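Long-range contacts in computational Design of Enzyme (Synthetic construct, PDB 3TP4), which is a computationally designed enzyme, probably carrying an activated-serine catalytic triad on a TIM-barrel scaffold related to glycosyl hydrolase family 26: residues G35-T40 and T321-D326; W69-I74 and N108-G113; E143-L148 and Y197-E202; P296-T301 and L340-A345. One frame throughout, in Å; residues are numbered along the deposited sequence.

Contact 1: G35-T40 and T321-D326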
# COMPACT_ATOMS: atom_id res chain seq x y z
N GLY A 35 13.32 7.28 -1.08
CA GLY A 35 13.10 6.30 -0.03
C GLY A 35 13.97 5.07 -0.18
O GLY A 35 14.42 4.73 -1.28
N HIS A 36 14.24 4.40 0.94
CA HIS A 36 15.06 3.20 0.94
C HIS A 36 14.49 2.21 1.94
O HIS A 36 14.14 2.58 3.07
CB HIS A 36 16.51 3.55 1.28
CG HIS A 36 17.46 2.40 1.15
ND1 HIS A 36 18.50 2.19 2.04
CD2 HIS A 36 17.54 1.40 0.24
CE1 HIS A 36 19.17 1.11 1.68
NE2 HIS A 36 18.61 0.61 0.59
N HIS A 37 14.40 0.96 1.52
CA HIS A 37 13.81 -0.11 2.32
C HIS A 37 14.79 -0.66 3.36
O HIS A 37 15.94 -0.97 3.02
CB HIS A 37 13.33 -1.24 1.41
CG HIS A 37 12.22 -2.07 1.99
ND1 HIS A 37 10.91 -1.64 2.00
CD2 HIS A 37 12.23 -3.28 2.58
CE1 HIS A 37 10.16 -2.57 2.58
NE2 HIS A 37 10.94 -3.57 2.94
N GLY A 38 14.34 -0.74 4.60
CA GLY A 38 15.15 -1.24 5.70
C GLY A 38 16.45 -0.47 5.81
O GLY A 38 17.53 -1.05 5.96
N THR A 39 16.35 0.85 5.74
CA THR A 39 17.54 1.65 5.47
C THR A 39 18.48 1.71 6.67
O THR A 39 19.69 1.85 6.49
CB THR A 39 17.19 3.06 4.96
OG1 THR A 39 18.36 3.66 4.39
CG2 THR A 39 16.67 3.95 6.09
N THR A 40 17.92 1.61 7.87
CA THR A 40 18.72 1.59 9.09
C THR A 40 18.80 0.20 9.72
O THR A 40 19.30 0.05 10.83
CB THR A 40 18.20 2.58 10.17
OG1 THR A 40 16.83 2.29 10.48
CG2 THR A 40 18.32 4.03 9.70
N THR A 321 13.61 2.69 -3.22
CA THR A 321 14.35 1.57 -3.80
C THR A 321 14.64 0.50 -2.74
O THR A 321 14.39 0.71 -1.55
CB THR A 321 15.64 2.01 -4.52
OG1 THR A 321 16.01 1.02 -5.50
CG2 THR A 321 16.79 2.18 -3.53
N GLY A 322 15.17 -0.63 -3.17
CA GLY A 322 15.17 -1.84 -2.35
C GLY A 322 16.20 -1.95 -1.24
O GLY A 322 17.11 -1.13 -1.10
N GLU A 323 16.07 -3.02 -0.46
CA GLU A 323 16.90 -3.23 0.72
C GLU A 323 18.36 -3.57 0.37
O GLU A 323 18.64 -4.29 -0.59
CB GLU A 323 16.29 -4.36 1.57
CG GLU A 323 16.90 -4.49 2.97
CD GLU A 323 16.05 -5.37 3.88
OE1 GLU A 323 15.30 -6.21 3.36
OE2 GLU A 323 16.11 -5.19 5.12
N ASN A 324 19.29 -3.06 1.16
CA ASN A 324 20.70 -3.40 0.99
C ASN A 324 21.09 -4.63 1.84
O ASN A 324 21.66 -4.49 2.91
CB ASN A 324 21.58 -2.20 1.35
CG ASN A 324 21.78 -1.25 0.17
OD1 ASN A 324 20.97 -1.21 -0.74
ND2 ASN A 324 22.88 -0.51 0.19
N ALA A 325 20.77 -5.82 1.35
CA ALA A 325 20.95 -7.04 2.14
C ALA A 325 22.41 -7.45 2.23
O ALA A 325 22.95 -7.60 3.33
CB ALA A 325 20.11 -8.17 1.58
N ASP A 326 23.06 -7.62 1.09
CA ASP A 326 24.46 -8.03 1.06
C ASP A 326 25.13 -7.66 -0.26
O ASP A 326 24.48 -7.12 -1.16
CB ASP A 326 24.56 -9.54 1.31
CG ASP A 326 23.63 -10.34 0.42
OD1 ASP A 326 23.61 -10.08 -0.80
OD2 ASP A 326 22.92 -11.21 0.93
O HOH W 1 18.73 -1.38 3.30
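Thr321 and His36 pair in parallel where strand 318-321 runs alongside strand 32-37, with Thr321 N donating to Gly35 O at 2.9 Å and His37 N to Thr321 O at 3.1 Å. In the TIM barrel this seam joins the last strand to the first, and beyond it both segments leave the sheet as loops. His36 and Thr321 lie on the same face. The imidazole of His36 stands with CG anti to the backbone N (chi1 -174°), which brings His36 CD2 to 3.9 Å from Thr321 CG2 and sends NE2 on towards the loop that follows. Its two nitrogens serve different partners: ND1 shares a hydrogen bond of 2.8 Å with Thr39 OG1 in the ring plane, while NE2 makes a weak one, 3.3 Å, to Asn324 OD1, whose amide is turned 80° from the ring. Asn324 OD1 also accepts from Phe331 N and Val332 N. A leucine at His36 would probably cost Thr39 OG1 one of its partners and leave the two loops less firmly tied. His37 points its CB towards residues 321-326, and its ring is held by Glu320 at ND1 and Ser70 at NE2, consistent with a designed Ser-His-Glu triad. Gly38 suits its positive phi, and a CB there would run into the carboxylate of Glu323, which Ser42 OG holds. One water accepts from Asn324 N at 2.8 Å and lies equally close, 2.8 Å, to His37 O.

Contact 2: W69-I74 and N108-G113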
# COMPACT_ATOMS: atom_id res chain seq x y z
N TRP A 69 9.70 -0.24 5.19
CA TRP A 69 9.77 -1.44 6.03
C TRP A 69 8.74 -2.47 5.58
O TRP A 69 7.71 -2.11 5.02
CB TRP A 69 9.43 -1.10 7.47
CG TRP A 69 10.05 0.11 8.01
CD1 TRP A 69 9.45 1.31 8.21
CD2 TRP A 69 11.38 0.23 8.51
NE1 TRP A 69 10.33 2.19 8.78
CE2 TRP A 69 11.53 1.55 8.98
CE3 TRP A 69 12.47 -0.65 8.60
CZ2 TRP A 69 12.72 2.02 9.52
CZ3 TRP A 69 13.66 -0.18 9.14
CH2 TRP A 69 13.78 1.14 9.59
N SER A 70 9.00 -3.75 5.85
CA SER A 70 8.02 -4.80 5.54
C SER A 70 7.39 -5.33 6.83
O SER A 70 8.05 -5.38 7.85
CB SER A 70 8.70 -5.96 4.81
OG SER A 70 9.20 -5.54 3.55
N THR A 71 6.12 -5.72 6.77
CA THR A 71 5.48 -6.32 7.95
C THR A 71 6.15 -7.64 8.31
O THR A 71 6.00 -8.14 9.42
CB THR A 71 3.99 -6.56 7.74
OG1 THR A 71 3.80 -7.38 6.59
CG2 THR A 71 3.26 -5.23 7.56
N SER A 72 6.89 -8.17 7.36
CA SER A 72 7.78 -9.31 7.55
C SER A 72 8.61 -9.23 8.84
O SER A 72 9.01 -10.24 9.41
CB SER A 72 8.72 -9.40 6.35
OG SER A 72 9.18 -10.72 6.17
N ILE A 73 8.90 -8.01 9.28
CA ILE A 73 9.67 -7.79 10.50
C ILE A 73 8.98 -8.38 11.73
O ILE A 73 9.64 -8.81 12.68
CB ILE A 73 9.88 -6.30 10.75
CG1 ILE A 73 10.84 -5.71 9.71
CG2 ILE A 73 10.41 -6.05 12.15
CD1 ILE A 73 10.82 -4.23 9.69
N ILE A 74 7.65 -8.38 11.72
CA ILE A 74 6.89 -8.91 12.84
C ILE A 74 7.06 -10.42 12.94
O ILE A 74 7.05 -10.99 14.03
CB ILE A 74 5.39 -8.57 12.69
CG1 ILE A 74 5.17 -7.07 12.86
CG2 ILE A 74 4.55 -9.37 13.70
CD1 ILE A 74 3.84 -6.60 12.28
N ASN A 108 7.69 7.41 7.20
CA ASN A 108 7.68 5.95 7.26
C ASN A 108 6.64 5.32 6.34
O ASN A 108 5.48 5.75 6.32
CB ASN A 108 7.44 5.47 8.70
CG ASN A 108 8.66 5.65 9.59
OD1 ASN A 108 9.58 4.83 9.58
ND2 ASN A 108 8.68 6.72 10.38
N THR A 109 7.05 4.31 5.60
CA THR A 109 6.10 3.48 4.87
C THR A 109 6.29 2.01 5.25
O THR A 109 7.42 1.53 5.40
CB THR A 109 6.24 3.65 3.35
OG1 THR A 109 5.22 2.87 2.71
CG2 THR A 109 7.60 3.18 2.88
N VAL A 110 5.16 1.31 5.42
CA VAL A 110 5.15 -0.09 5.83
C VAL A 110 4.28 -0.86 4.85
O VAL A 110 3.11 -0.52 4.62
CB VAL A 110 4.56 -0.26 7.24
CG1 VAL A 110 4.26 -1.73 7.52
CG2 VAL A 110 5.51 0.35 8.32
N GLY A 111 4.85 -1.90 4.25
CA GLY A 111 4.15 -2.67 3.23
C GLY A 111 3.97 -4.11 3.68
O GLY A 111 4.82 -4.66 4.37
N ALA A 112 2.84 -4.71 3.31
CA ALA A 112 2.61 -6.13 3.58
C ALA A 112 2.63 -6.88 2.26
O ALA A 112 1.72 -6.71 1.44
CB ALA A 112 1.26 -6.32 4.29
N GLY A 113 3.67 -7.68 2.05
CA GLY A 113 3.82 -8.41 0.81
C GLY A 113 2.90 -9.61 0.80
O GLY A 113 2.16 -9.85 1.75
O HOH W 2 5.68 -8.17 4.32
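The indole of Trp69 and the amide of Asn108 lie almost in one plane, 19° apart, the Asn108 carbonyl oxygen meeting the edge of the indole. Trp69 NE1 donates to Asn108 OD1 at 2.9 Å along a nearly straight N-H (172°), reaching a lone pair in the carbonyl plane. Trp69 CG sits beside its own backbone N (chi1 -45°), which turns the pyrrole edge back along strand 107-113 to Asn108. Trp69 CD1 also packs against Val110 CG2, 4.1 Å away, and the Phe94 ring of helix 87-104 meets the indole edge-to-face. Replacing Trp69 by a leucine would probably leave Asn108 OD1 without its donor and open a gap beside Phe94. Thr71 stands roughly perpendicular to Val110, its CG2 touching Val110 CG1 at 3.6 Å, so a beta-branched residue serves two purposes here: the methyl packs, while OG1 passes close to Ala112 CB and bonds to Tyr147 OH. A water 3.1 Å from Thr71 OG1 accepts from Gly113 N. The parallel backbone pairing runs through Gly111 N to Trp69 O at 3.0 Å and Thr71 N to Gly111 O at 2.9 Å. Ser70 points to the face opposite Trp69, where its OG meets His37 NE2. Neighbouring parallel strands joined through helix 87-104 form the beta-alpha-beta unit of a TIM barrel, with the probable nucleophile at the strand's C-terminal end, where such barrels keep their active sites.

Contact 3: E143-L148 and Y197-E202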
# COMPACT_ATOMS: atom_id res chain seq x y z
N GLU A 143 -6.54 -16.36 10.37
CA GLU A 143 -5.12 -16.03 10.23
C GLU A 143 -4.96 -14.58 9.77
O GLU A 143 -4.15 -13.82 10.31
CB GLU A 143 -4.42 -16.97 9.24
CG GLU A 143 -5.14 -18.28 8.99
CD GLU A 143 -4.98 -19.26 10.12
OE1 GLU A 143 -5.48 -20.40 10.00
OE2 GLU A 143 -4.34 -18.90 11.13
N LEU A 144 -5.75 -14.20 8.77
CA LEU A 144 -5.70 -12.83 8.26
C LEU A 144 -5.99 -11.85 9.38
O LEU A 144 -5.21 -10.92 9.63
CB LEU A 144 -6.69 -12.63 7.12
CG LEU A 144 -6.69 -11.19 6.59
CD1 LEU A 144 -5.35 -10.88 5.94
CD2 LEU A 144 -7.82 -10.97 5.61
N VAL A 145 -7.09 -12.07 10.08
CA VAL A 145 -7.50 -11.18 11.17
C VAL A 145 -6.41 -11.05 12.23
O VAL A 145 -6.15 -9.96 12.71
CB VAL A 145 -8.83 -11.63 11.82
CG1 VAL A 145 -9.09 -10.83 13.08
CG2 VAL A 145 -9.96 -11.46 10.84
N ALA A 146 -5.79 -12.16 12.60
CA ALA A 146 -4.73 -12.12 13.60
C ALA A 146 -3.54 -11.34 13.05
O ALA A 146 -2.91 -10.57 13.76
CB ALA A 146 -4.33 -13.53 14.01
N TYR A 147 -3.23 -11.54 11.77
CA TYR A 147 -2.15 -10.76 11.15
C TYR A 147 -2.45 -9.27 11.23
O TYR A 147 -1.58 -8.47 11.58
CB TYR A 147 -1.96 -11.17 9.69
CG TYR A 147 -0.62 -10.75 9.13
CD1 TYR A 147 -0.51 -9.65 8.28
CD2 TYR A 147 0.54 -11.44 9.47
CE1 TYR A 147 0.74 -9.27 7.77
CE2 TYR A 147 1.77 -11.07 8.97
CZ TYR A 147 1.87 -9.98 8.12
OH TYR A 147 3.10 -9.62 7.63
N LEU A 148 -3.69 -8.89 10.93
CA LEU A 148 -4.09 -7.48 11.04
C LEU A 148 -4.04 -6.94 12.47
O LEU A 148 -3.63 -5.80 12.70
CB LEU A 148 -5.48 -7.26 10.42
CG LEU A 148 -5.59 -7.55 8.91
CD1 LEU A 148 -7.00 -7.36 8.38
CD2 LEU A 148 -4.62 -6.67 8.15
N TYR A 197 -8.71 -6.00 0.16
CA TYR A 197 -8.16 -4.69 0.48
C TYR A 197 -9.18 -3.91 1.32
O TYR A 197 -8.82 -3.29 2.33
CB TYR A 197 -7.83 -3.92 -0.81
CG TYR A 197 -7.01 -2.66 -0.60
CD1 TYR A 197 -7.59 -1.50 -0.08
CD2 TYR A 197 -5.66 -2.61 -0.94
CE1 TYR A 197 -6.84 -0.33 0.11
CE2 TYR A 197 -4.90 -1.46 -0.76
CZ TYR A 197 -5.50 -0.32 -0.23
OH TYR A 197 -4.75 0.82 -0.03
N ARG A 198 -10.44 -3.95 0.90
CA ARG A 198 -11.51 -3.18 1.58
C ARG A 198 -11.70 -3.66 3.01
O ARG A 198 -11.78 -2.85 3.94
CB ARG A 198 -12.82 -3.25 0.79
CG ARG A 198 -12.79 -2.46 -0.54
CD ARG A 198 -13.88 -2.91 -1.50
NE ARG A 198 -13.80 -2.22 -2.78
CZ ARG A 198 -14.49 -2.58 -3.87
NH1 ARG A 198 -15.30 -3.63 -3.84
NH2 ARG A 198 -14.37 -1.89 -4.99
N PHE A 199 -11.78 -4.98 3.20
CA PHE A 199 -11.84 -5.54 4.54
C PHE A 199 -10.65 -5.12 5.37
O PHE A 199 -10.78 -4.79 6.54
CB PHE A 199 -11.89 -7.07 4.52
CG PHE A 199 -11.81 -7.69 5.88
CD1 PHE A 199 -12.92 -7.68 6.73
CD2 PHE A 199 -10.64 -8.28 6.33
CE1 PHE A 199 -12.85 -8.24 7.99
CE2 PHE A 199 -10.56 -8.86 7.58
CZ PHE A 199 -11.67 -8.83 8.42
N THR A 200 -9.46 -5.17 4.78
CA THR A 200 -8.26 -4.79 5.50
C THR A 200 -8.39 -3.37 6.06
O THR A 200 -8.06 -3.10 7.23
CB THR A 200 -7.01 -4.88 4.60
OG1 THR A 200 -6.76 -6.25 4.27
CG2 THR A 200 -5.79 -4.29 5.29
N VAL A 201 -8.87 -2.47 5.21
CA VAL A 201 -9.02 -1.07 5.61
C VAL A 201 -10.08 -0.94 6.69
O VAL A 201 -9.90 -0.25 7.69
CB VAL A 201 -9.41 -0.18 4.43
CG1 VAL A 201 -9.86 1.18 4.95
CG2 VAL A 201 -8.24 0.00 3.46
N GLU A 202 -11.20 -1.62 6.49
CA GLU A 202 -12.32 -1.54 7.42
C GLU A 202 -11.99 -2.18 8.77
O GLU A 202 -12.28 -1.62 9.83
CB GLU A 202 -13.57 -2.16 6.78
CG GLU A 202 -14.13 -1.27 5.67
CD GLU A 202 -14.96 -2.00 4.63
OE1 GLU A 202 -15.04 -3.25 4.69
OE2 GLU A 202 -15.52 -1.31 3.75
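Leu144 opens the packing of helix 143-148 on helix 197-202, its CD2 lying 4.0 Å from Phe199 CD2. The two side chains run antiparallel alongside one another, and Leu144 also rests on Leu196 of the second helix and on Trp173 of strand 168-174. Val145, next in line, meets the same ring from another quarter: its CG2 comes up at the ring edge near the ring plane, 4.0 Å from Phe199 CZ, and the two side chains are nearly perpendicular. One turn beyond Leu144, Leu148 divides its branches. CD1 touches Phe199 CE2 at 3.9 Å, and CD2 meets Thr200 CG2 at 3.9 Å. Phe199 can serve all three aliphatic residues because its CG is anti to the backbone N (chi1 174°), which projects the ring from its helix towards the other. Thr200 suits a place that is apolar on one side and polar on the other, since its methyl faces Leu148 while OG1 bonds to Leu196 O and Trp173 NE1, keeping this buried hydroxyl satisfied. No hydrogen bond links the two segments; the join is purely apolar. Their axes approach to 11.1 Å, a spacing filled by a phenylalanine against leucine and valine, and cross at -44°. Tyr203, further along helix 190-207, continues the packing against Val145 and Leu148. Such a pair of adjacent helices, inclined but running in broadly the same sense and resting on strand 168-174 that lies between them in the chain, belongs to the outer helical layer of a TIM barrel.

Contact 4: P296-T301 and L340-A345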
# COMPACT_ATOMS: atom_id res chain seq x y z
N PRO A 296 23.90 -0.59 -15.14
CA PRO A 296 23.59 0.22 -16.32
C PRO A 296 24.11 1.65 -16.12
O PRO A 296 23.85 2.26 -15.07
CB PRO A 296 22.06 0.18 -16.38
CG PRO A 296 21.62 -0.27 -15.00
CD PRO A 296 22.70 -1.15 -14.51
N ALA A 297 24.85 2.17 -17.09
CA ALA A 297 25.55 3.45 -16.94
C ALA A 297 24.61 4.63 -16.65
O ALA A 297 23.62 4.82 -17.36
CB ALA A 297 26.43 3.75 -18.17
N GLN A 298 24.95 5.39 -15.62
CA GLN A 298 24.21 6.59 -15.22
C GLN A 298 22.71 6.34 -15.08
O GLN A 298 21.90 7.21 -15.41
CB GLN A 298 24.47 7.72 -16.21
CG GLN A 298 25.95 8.07 -16.34
CD GLN A 298 26.19 9.32 -17.14
OE1 GLN A 298 25.96 9.35 -18.35
NE2 GLN A 298 26.63 10.38 -16.47
N TRP A 299 22.35 5.17 -14.58
CA TRP A 299 20.95 4.76 -14.53
C TRP A 299 20.12 5.70 -13.64
O TRP A 299 19.06 6.14 -14.03
CB TRP A 299 20.84 3.32 -14.05
CG TRP A 299 19.45 2.78 -14.14
CD1 TRP A 299 18.88 2.13 -15.21
CD2 TRP A 299 18.45 2.85 -13.13
NE1 TRP A 299 17.58 1.79 -14.91
CE2 TRP A 299 17.29 2.21 -13.64
CE3 TRP A 299 18.41 3.37 -11.83
CZ2 TRP A 299 16.11 2.09 -12.90
CZ3 TRP A 299 17.23 3.25 -11.09
CH2 TRP A 299 16.10 2.62 -11.64
N PHE A 300 20.64 6.01 -12.45
CA PHE A 300 19.90 6.88 -11.53
C PHE A 300 19.64 8.28 -12.08
O PHE A 300 18.52 8.77 -12.08
CB PHE A 300 20.58 6.95 -10.16
CG PHE A 300 20.59 5.64 -9.41
CD1 PHE A 300 19.43 5.18 -8.78
CD2 PHE A 300 21.74 4.88 -9.34
CE1 PHE A 300 19.43 3.98 -8.08
CE2 PHE A 300 21.76 3.68 -8.64
CZ PHE A 300 20.60 3.22 -8.01
N THR A 301 20.69 8.95 -12.55
CA THR A 301 20.50 10.29 -13.11
C THR A 301 19.71 10.29 -14.41
O THR A 301 19.01 11.24 -14.71
CB THR A 301 21.83 11.03 -13.31
OG1 THR A 301 22.68 10.26 -14.16
CG2 THR A 301 22.53 11.28 -11.96
N LEU A 340 28.10 3.95 -7.86
CA LEU A 340 28.18 4.80 -6.68
C LEU A 340 28.18 6.29 -7.03
O LEU A 340 27.38 7.06 -6.50
CB LEU A 340 29.41 4.47 -5.84
CG LEU A 340 29.62 5.47 -4.70
CD1 LEU A 340 28.62 5.22 -3.59
CD2 LEU A 340 31.03 5.42 -4.16
N GLU A 341 29.07 6.70 -7.93
CA GLU A 341 29.15 8.11 -8.31
C GLU A 341 27.83 8.63 -8.87
O GLU A 341 27.40 9.74 -8.54
CB GLU A 341 30.30 8.35 -9.30
CG GLU A 341 30.37 9.77 -9.82
CD GLU A 341 31.64 10.06 -10.60
OE1 GLU A 341 32.18 9.12 -11.23
OE2 GLU A 341 32.10 11.22 -10.57
N ASP A 342 27.17 7.84 -9.70
CA ASP A 342 25.93 8.29 -10.29
C ASP A 342 24.85 8.45 -9.23
O ASP A 342 24.06 9.40 -9.27
CB ASP A 342 25.44 7.34 -11.39
CG ASP A 342 24.26 7.91 -12.17
OD1 ASP A 342 24.47 8.79 -13.02
OD2 ASP A 342 23.12 7.45 -11.95
N PHE A 343 24.80 7.53 -8.27
CA PHE A 343 23.81 7.64 -7.21
C PHE A 343 24.07 8.88 -6.37
O PHE A 343 23.13 9.61 -6.02
CB PHE A 343 23.75 6.38 -6.34
CG PHE A 343 22.69 6.46 -5.27
CD1 PHE A 343 21.36 6.26 -5.58
CD2 PHE A 343 23.03 6.79 -3.97
CE1 PHE A 343 20.38 6.36 -4.62
CE2 PHE A 343 22.05 6.90 -3.00
CZ PHE A 343 20.73 6.68 -3.32
N GLN A 344 25.33 9.15 -6.05
CA GLN A 344 25.68 10.38 -5.35
C GLN A 344 25.18 11.61 -6.10
O GLN A 344 24.72 12.56 -5.49
CB GLN A 344 27.20 10.46 -5.14
CG GLN A 344 27.69 9.51 -4.06
CD GLN A 344 29.18 9.35 -4.03
OE1 GLN A 344 29.85 9.33 -5.07
NE2 GLN A 344 29.73 9.20 -2.83
N ALA A 345 25.28 11.58 -7.43
CA ALA A 345 24.83 12.71 -8.25
C ALA A 345 23.31 12.81 -8.22
O ALA A 345 22.73 13.89 -8.11
CB ALA A 345 25.34 12.56 -9.70
O HOH W 3 26.62 10.54 -13.18
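Asp342 turns its carboxylate onto the first turn of helix 299-308, holding Thr301 by both backbone and side chain. Its CG is anti to the backbone N (chi1 -171°), which carries the oxygens across to the other helix. There OD2 accepts from Thr301 N at 2.9 Å, and OD1 accepts from Thr301 OG1 at 2.6 Å through its syn lone pair. Thr301 can give that second bond because OG1 lies between its backbone N and carbonyl carbon (chi1 57°); this leaves CG2 to pack on Ala345 CB at 3.8 Å. An acid suits the spot, since the helix start would probably stabilise its negative charge. Beside the carboxylate, a water accepts from Gln298 NE2 at 3.3 Å and donates to Asp342 OD1 at 2.8 Å. Deeper in, Phe343 points its edge at a face of Phe300, a T-shaped pair with centroids 5.0 Å apart and planes at 74°; Phe343 CD1 stands over the centre of the Phe300 ring. Trp299 CE3 lies over the opposite face, towards the rim. Together these aromatics fasten the two helices to the barrel wall: Phe300 and Trp299 rest on Phe283 of strand 282-285, while Phe343 reaches Phe34 of strand 32-37 and Thr60 of helix 55-60.

In the fold
Contacts 1 and 2 sit on neighbouring strands of one barrel, their centres 12 Å apart, and meet at the probable active site, where His37 NE2 lies 2.7 Å from Ser70 OG. Contact 2 also reaches contact 3, whose centre is 15 Å away, through a probable hydrogen bond of 2.6 Å between Thr71 OG1 and Tyr147 OH; the barrel wall beside the probable nucleophile Ser70 is thus tied to a helix of the outer layer. Contact 4 stands apart from the putative triad. It comes within about 5 Å of contact 1 at the nearest atoms without touching it, and its centre lies about 40 Å from that of contact 3, on the opposite side of the chain's centre.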